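Local coordinates for protein NADPH-ferredoxin reductase FprA (Mycobacterium tuberculosis, PDB 1LQT) that transfers electrons between NADPH and ferredoxin through a bound FAD, and may supply electrons to P450 systems, at residues D222-P227 / H264-F269; G147-V152 / E193-G198. All coordinates share one frame; numbering follows the deposited sequence.

Contact 1. Residues D222-P227 / H264-F269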
loop_
_atom_site.group_PDB
_atom_site.type_symbol
_atom_site.label_atom_id
_atom_site.label_comp_id
_atom_site.label_asym_id
_atom_site.label_seq_id
_atom_site.Cartn_x
_atom_site.Cartn_y
_atom_site.Cartn_z
ATOM N N ASP A 222 16.584 8.862 -18.832
ATOM C CA ASP A 222 15.700 9.573 -19.740
ATOM C C ASP A 222 14.320 8.915 -19.773
ATOM O O ASP A 222 14.165 7.686 -19.903
ATOM C CB ASP A 222 16.248 9.572 -21.122
ATOM C CG ASP A 222 17.489 10.460 -21.269
ATOM O OD1 ASP A 222 17.813 11.293 -20.397
ATOM O OD2 ASP A 222 18.172 10.360 -22.251
ATOM N N VAL A 223 13.324 9.768 -19.730
ATOM C CA VAL A 223 11.938 9.342 -19.883
ATOM C C VAL A 223 11.647 9.319 -21.384
ATOM O O VAL A 223 11.927 10.289 -22.076
ATOM C CB VAL A 223 11.020 10.286 -19.160
ATOM C CG1 VAL A 223 9.578 9.870 -19.369
ATOM C CG2 VAL A 223 11.330 10.283 -17.690
ATOM N N VAL A 224 11.153 8.199 -21.881
ATOM C CA VAL A 224 10.928 7.983 -23.294
ATOM C C VAL A 224 9.440 7.774 -23.527
ATOM O O VAL A 224 8.860 6.807 -23.056
ATOM C CB VAL A 224 11.712 6.763 -23.803
ATOM C CG1 VAL A 224 11.404 6.539 -25.267
ATOM C CG2 VAL A 224 13.194 6.923 -23.570
ATOM N N ILE A 225 8.836 8.685 -24.291
ATOM C CA ILE A 225 7.474 8.516 -24.760
ATOM C C ILE A 225 7.467 8.810 -26.244
ATOM O O ILE A 225 7.713 9.938 -26.656
ATOM C CB ILE A 225 6.491 9.416 -24.071
ATOM C CG1 ILE A 225 6.636 9.284 -22.555
ATOM C CG2 ILE A 225 5.070 9.086 -24.533
ATOM C CD1 ILE A 225 5.648 10.075 -21.790
ATOM N N ASP A 226 7.199 7.806 -27.045
ATOM C CA ASP A 226 7.139 8.017 -28.476
ATOM C C ASP A 226 5.979 8.964 -28.784
ATOM O O ASP A 226 4.893 8.787 -28.264
ATOM C CB ASP A 226 6.918 6.661 -29.124
ATOM C CG ASP A 226 7.061 6.704 -30.602
ATOM O OD1 ASP A 226 6.328 7.448 -31.258
ATOM O OD2 ASP A 226 7.892 5.991 -31.185
ATOM N N PRO A 227 6.199 9.968 -29.627
ATOM C CA PRO A 227 5.108 10.872 -29.959
ATOM C C PRO A 227 3.819 10.167 -30.396
ATOM O O PRO A 227 2.739 10.687 -30.152
ATOM C CB PRO A 227 5.705 11.716 -31.080
ATOM C CG PRO A 227 7.118 11.788 -30.710
ATOM C CD PRO A 227 7.478 10.413 -30.212
ATOM N N HIS A 264 22.006 6.431 -21.975
ATOM C CA HIS A 264 21.284 6.707 -20.750
ATOM C C HIS A 264 20.409 5.529 -20.402
ATOM O O HIS A 264 20.052 4.740 -21.251
ATOM C CB HIS A 264 20.445 7.972 -20.966
ATOM C CG HIS A 264 21.274 9.185 -21.232
ATOM N ND1 HIS A 264 21.454 10.174 -20.294
ATOM C CD2 HIS A 264 21.999 9.553 -22.315
ATOM C CE1 HIS A 264 22.256 11.105 -20.785
ATOM N NE2 HIS A 264 22.603 10.750 -22.012
ATOM N N ARG A 265 20.084 5.393 -19.133
ATOM C CA ARG A 265 19.061 4.439 -18.763
ATOM C C ARG A 265 17.721 5.018 -19.232
ATOM O O ARG A 265 17.593 6.223 -19.376
ATOM C CB ARG A 265 19.092 4.157 -17.266
ATOM C CG ARG A 265 20.425 3.539 -16.787
ATOM C CD ARG A 265 20.441 3.314 -15.240
ATOM N NE ARG A 265 20.357 4.625 -14.603
ATOM C CZ ARG A 265 20.413 4.922 -13.305
ATOM N NH1 ARG A 265 20.517 3.949 -12.385
ATOM N NH2 ARG A 265 20.341 6.225 -12.934
ATOM N N ARG A 266 16.749 4.145 -19.493
ATOM C CA ARG A 266 15.491 4.567 -20.123
ATOM C C ARG A 266 14.269 4.100 -19.324
ATOM O O ARG A 266 14.192 2.943 -18.972
ATOM C CB ARG A 266 15.382 3.970 -21.534
ATOM C CG ARG A 266 16.377 4.525 -22.540
ATOM C CD ARG A 266 16.567 3.619 -23.767
ATOM N NE ARG A 266 15.335 3.275 -24.483
ATOM C CZ ARG A 266 14.814 3.941 -25.501
ATOM N NH1 ARG A 266 15.371 5.059 -25.906
ATOM N NH2 ARG A 266 13.722 3.479 -26.101
ATOM N N MET A 267 13.313 5.009 -19.150
ATOM C CA MET A 267 12.002 4.700 -18.623
ATOM C C MET A 267 11.028 4.971 -19.750
ATOM O O MET A 267 10.779 6.119 -20.074
ATOM C CB MET A 267 11.685 5.558 -17.410
ATOM C CG MET A 267 10.413 5.122 -16.726
ATOM S SD MET A 267 9.947 6.187 -15.345
ATOM C CE MET A 267 11.288 5.897 -14.196
ATOM N N VAL A 268 10.496 3.909 -20.348
ATOM C CA VAL A 268 9.677 3.996 -21.552
ATOM C C VAL A 268 8.211 3.792 -21.201
ATOM O O VAL A 268 7.872 2.849 -20.483
ATOM C CB VAL A 268 10.093 2.878 -22.550
ATOM C CG1 VAL A 268 9.248 2.926 -23.801
ATOM C CG2 VAL A 268 11.563 2.950 -22.897
ATOM N N PHE A 269 7.341 4.658 -21.711
ATOM C CA PHE A 269 5.897 4.502 -21.528
ATOM C C PHE A 269 5.267 3.998 -22.816
ATOM O O PHE A 269 5.381 4.618 -23.855
ATOM C CB PHE A 269 5.232 5.823 -21.154
ATOM C CG PHE A 269 5.544 6.291 -19.745
ATOM C CD1 PHE A 269 6.735 6.907 -19.460
ATOM C CD2 PHE A 269 4.647 6.099 -18.731
ATOM C CE1 PHE A 269 7.027 7.337 -18.183
ATOM C CE2 PHE A 269 4.921 6.520 -17.453
ATOM C CZ PHE A 269 6.112 7.128 -17.172
HETATM O O HOH W 1 19.850 10.751 -18.351
HETATM O O HOH W 2 6.959 5.146 -26.051
#

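Contact 2. Residues G147-V152 / E193-G198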
loop_
_atom_site.group_PDB
_atom_site.type_symbol
_atom_site.label_atom_id
_atom_site.label_comp_id
_atom_site.label_asym_id
_atom_site.label_seq_id
_atom_site.Cartn_x
_atom_site.Cartn_y
_atom_site.Cartn_z
ATOM N N GLY A 147 19.302 -8.314 -15.267
ATOM C CA GLY A 147 18.982 -8.285 -16.675
ATOM C C GLY A 147 18.734 -6.886 -17.176
ATOM O O GLY A 147 18.223 -6.028 -16.456
ATOM N N ALA A 148 18.983 -6.667 -18.448
ATOM C CA ALA A 148 18.912 -5.350 -19.007
ATOM C C ALA A 148 17.549 -4.709 -19.091
ATOM O O ALA A 148 17.476 -3.495 -19.121
ATOM C CB ALA A 148 19.581 -5.325 -20.395
ATOM N N ARG A 149 16.493 -5.490 -19.213
ATOM C CA ARG A 149 15.160 -4.897 -19.371
ATOM C C ARG A 149 14.183 -5.448 -18.340
ATOM O O ARG A 149 14.070 -6.664 -18.152
ATOM C CB ARG A 149 14.562 -5.117 -20.760
ATOM C CG ARG A 149 13.200 -4.449 -20.925
ATOM C CD ARG A 149 12.581 -4.548 -22.305
ATOM N NE ARG A 149 13.341 -3.762 -23.282
ATOM C CZ ARG A 149 14.089 -4.285 -24.269
ATOM N NH1 ARG A 149 14.187 -5.587 -24.479
ATOM N NH2 ARG A 149 14.749 -3.478 -25.071
ATOM N N ALA A 150 13.483 -4.514 -17.703
ATOM C CA ALA A 150 12.357 -4.846 -16.838
ATOM C C ALA A 150 11.085 -4.268 -17.466
ATOM O O ALA A 150 11.116 -3.210 -18.096
ATOM C CB ALA A 150 12.558 -4.272 -15.463
ATOM N N VAL A 151 9.971 -4.957 -17.253
ATOM C CA VAL A 151 8.658 -4.508 -17.704
ATOM C C VAL A 151 7.773 -4.382 -16.480
ATOM O O VAL A 151 7.707 -5.276 -15.663
ATOM C CB VAL A 151 8.097 -5.497 -18.703
ATOM C CG1 VAL A 151 6.664 -5.154 -19.056
ATOM C CG2 VAL A 151 8.953 -5.515 -19.977
ATOM N N VAL A 152 7.100 -3.242 -16.387
ATOM C CA VAL A 152 6.142 -2.951 -15.336
ATOM C C VAL A 152 4.783 -2.797 -15.981
ATOM O O VAL A 152 4.598 -1.998 -16.886
ATOM C CB VAL A 152 6.518 -1.679 -14.565
ATOM C CG1 VAL A 152 5.473 -1.392 -13.485
ATOM C CG2 VAL A 152 7.898 -1.798 -13.934
ATOM N N GLU A 193 16.681 -0.440 -18.972
ATOM C CA GLU A 193 15.413 0.059 -19.482
ATOM C C GLU A 193 14.273 -0.562 -18.697
ATOM O O GLU A 193 14.268 -1.772 -18.473
ATOM C CB GLU A 193 15.223 -0.305 -20.961
ATOM C CG GLU A 193 13.931 0.182 -21.573
ATOM C CD GLU A 193 13.876 -0.028 -23.077
ATOM O OE1 GLU A 193 14.451 0.788 -23.792
ATOM O OE2 GLU A 193 13.280 -1.016 -23.529
ATOM N N VAL A 194 13.332 0.277 -18.290
ATOM C CA VAL A 194 12.061 -0.177 -17.759
ATOM C C VAL A 194 10.983 0.283 -18.724
ATOM O O VAL A 194 10.922 1.450 -19.058
ATOM C CB VAL A 194 11.763 0.413 -16.363
ATOM C CG1 VAL A 194 10.388 -0.003 -15.888
ATOM C CG2 VAL A 194 12.806 -0.027 -15.352
ATOM N N VAL A 195 10.158 -0.650 -19.144
ATOM C CA VAL A 195 9.021 -0.339 -20.002
ATOM C C VAL A 195 7.758 -0.439 -19.155
ATOM O O VAL A 195 7.461 -1.476 -18.585
ATOM C CB VAL A 195 8.905 -1.282 -21.201
ATOM C CG1 VAL A 195 7.810 -0.806 -22.113
ATOM C CG2 VAL A 195 10.240 -1.342 -21.949
ATOM N N ILE A 196 7.054 0.676 -19.010
ATOM C CA ILE A 196 5.789 0.779 -18.266
ATOM C C ILE A 196 4.676 0.629 -19.280
ATOM O O ILE A 196 4.551 1.418 -20.212
ATOM C CB ILE A 196 5.689 2.113 -17.556
ATOM C CG1 ILE A 196 6.835 2.277 -16.577
ATOM C CG2 ILE A 196 4.339 2.230 -16.845
ATOM C CD1 ILE A 196 6.917 3.612 -15.941
ATOM N N VAL A 197 3.853 -0.389 -19.076
ATOM C CA VAL A 197 2.878 -0.840 -20.067
ATOM C C VAL A 197 1.460 -0.650 -19.519
ATOM O O VAL A 197 1.056 -1.335 -18.571
ATOM C CB VAL A 197 3.126 -2.323 -20.400
ATOM C CG1 VAL A 197 2.196 -2.796 -21.487
ATOM C CG2 VAL A 197 4.569 -2.548 -20.814
ATOM N N GLY A 198 0.724 0.277 -20.129
ATOM C CA GLY A 198 -0.642 0.605 -19.765
ATOM C C GLY A 198 -1.616 0.036 -20.771
ATOM O O GLY A 198 -1.445 0.223 -21.961
HETATM O O HOH W 3 15.104 -0.474 -26.066
#

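Contact 1. Residues D222-P227 / H264-F269
Asp222 lays its carboxylate over one face of the His264 ring, with OD2 3.5 Å from His264 CG and the two planes only 19° apart. A water bridges Asp222 OD1 and His264 ND1, while the main ionic partner of OD1 is Arg261, so the acid draws together several polar groups at this end of the strand. The backbone of Asp222 serves the parallel pairing twice: its N donates to Arg265 O at 2.9 Å, and its O accepts from Met267 N. Val223 is turned to the sheet face that also carries Met267, and its CG1 lies 3.8 Å from Phe269 CE1, meeting the ring obliquely. Val224 takes up the backbone ladder again, its N bonded to Met267 O at 2.8 Å and its O receiving Phe269 N. On the face shared with Val268, Val224 CG2 sits 3.7 Å above the Arg266 guanidinium plane, toward its rim. The Arg266 chain bends at chi3 (55°), which carries the flat group across the valine, while its NE forms a salt bridge with Glu193. Ile225 then brings CG1 to 3.9 Å from Phe269 CD1, and a water joins Asp226 N to Phe269 O, accepting from the first and donating to the second. Val223 and Ile225 give branched, apolar surfaces to the Phe269 ring and to helix 243-256, whereas Val224, on the opposite face, offers its methyls to the arginine plane. Strand 221-224 is an outermost strand of the parallel sheet; helix 157-167 packs on Met267 and Phe269, and strand 193-197 flanks strand 265-270.

Contact 2. Residues G147-V152 / E193-G198
Arg149 and Glu193 form a salt bridge across two parallel strands, with Arg149 NE donating to Glu193 OE2 at 2.8 Å and an N-H...O angle of 165°. The strands belong to a Rossmann-type β-α-β crossover of the NADP-binding domain, whose first helix, 157-167, packs on the sheet. The two long side chains run side by side in the same direction; a bend in the arginine at chi3 (-68°) presents the guanidinium edge to the acid. The oxygen lies close to the guanidinium plane, but the arginine meets it on the anti side of the carboxylate, out of that group's plane. Arg149 NH2 adds a weak bond to the same oxygen at 3.3 Å, and a water links NH2 to Glu193 OE1. Each charge has another partner: OE1 pairs with Arg266, and Arg149 NH1 reaches Pro314 O, so the end of each side chain has more than one polar partner.

Inward, the backbone ladder is regular. Ala150 N bonds to Glu193 O at 3.0 Å and Ala150 O receives Val195 N; Val152 repeats the pattern with Val195 O and Val197 N. Valine suits these strands, since its branched carbon favours the extended backbone and its methyls fill a buried layer. On the face of the salt bridge, Val195 CG2 packs on Arg149 CD, and farther on Val151 CG1 meets Val197 CG2 at 3.8 Å. On the other face small Ala150 lies beside Val194, Val152 packs beneath helix 157-167, and Val152 CG2 closes to 3.6 Å from Val194 CG1.

In the fold
After building most of the other sheet and edge strand 122-124, the chain lays down strand 149-153, passes through helices 157-167, 170-173 and 180-186, and closes contact 2 with strand 193-197. It then continues past helix 209-214 to the edge strand 221-224, and helices 235-241 and 243-256 lead to strand 265-270, which closes contact 1 by inserting between 193-197 and 221-224. The two loops therefore follow in series, neither nested nor crossed, yet in space they adjoin within one parallel sheet. Val268 O and Ile196 N probably join them by a hydrogen bond, and Phe269 CZ packs on Ile196 CD1 close to Asn155, which is assigned to NADP(+) binding by similarity.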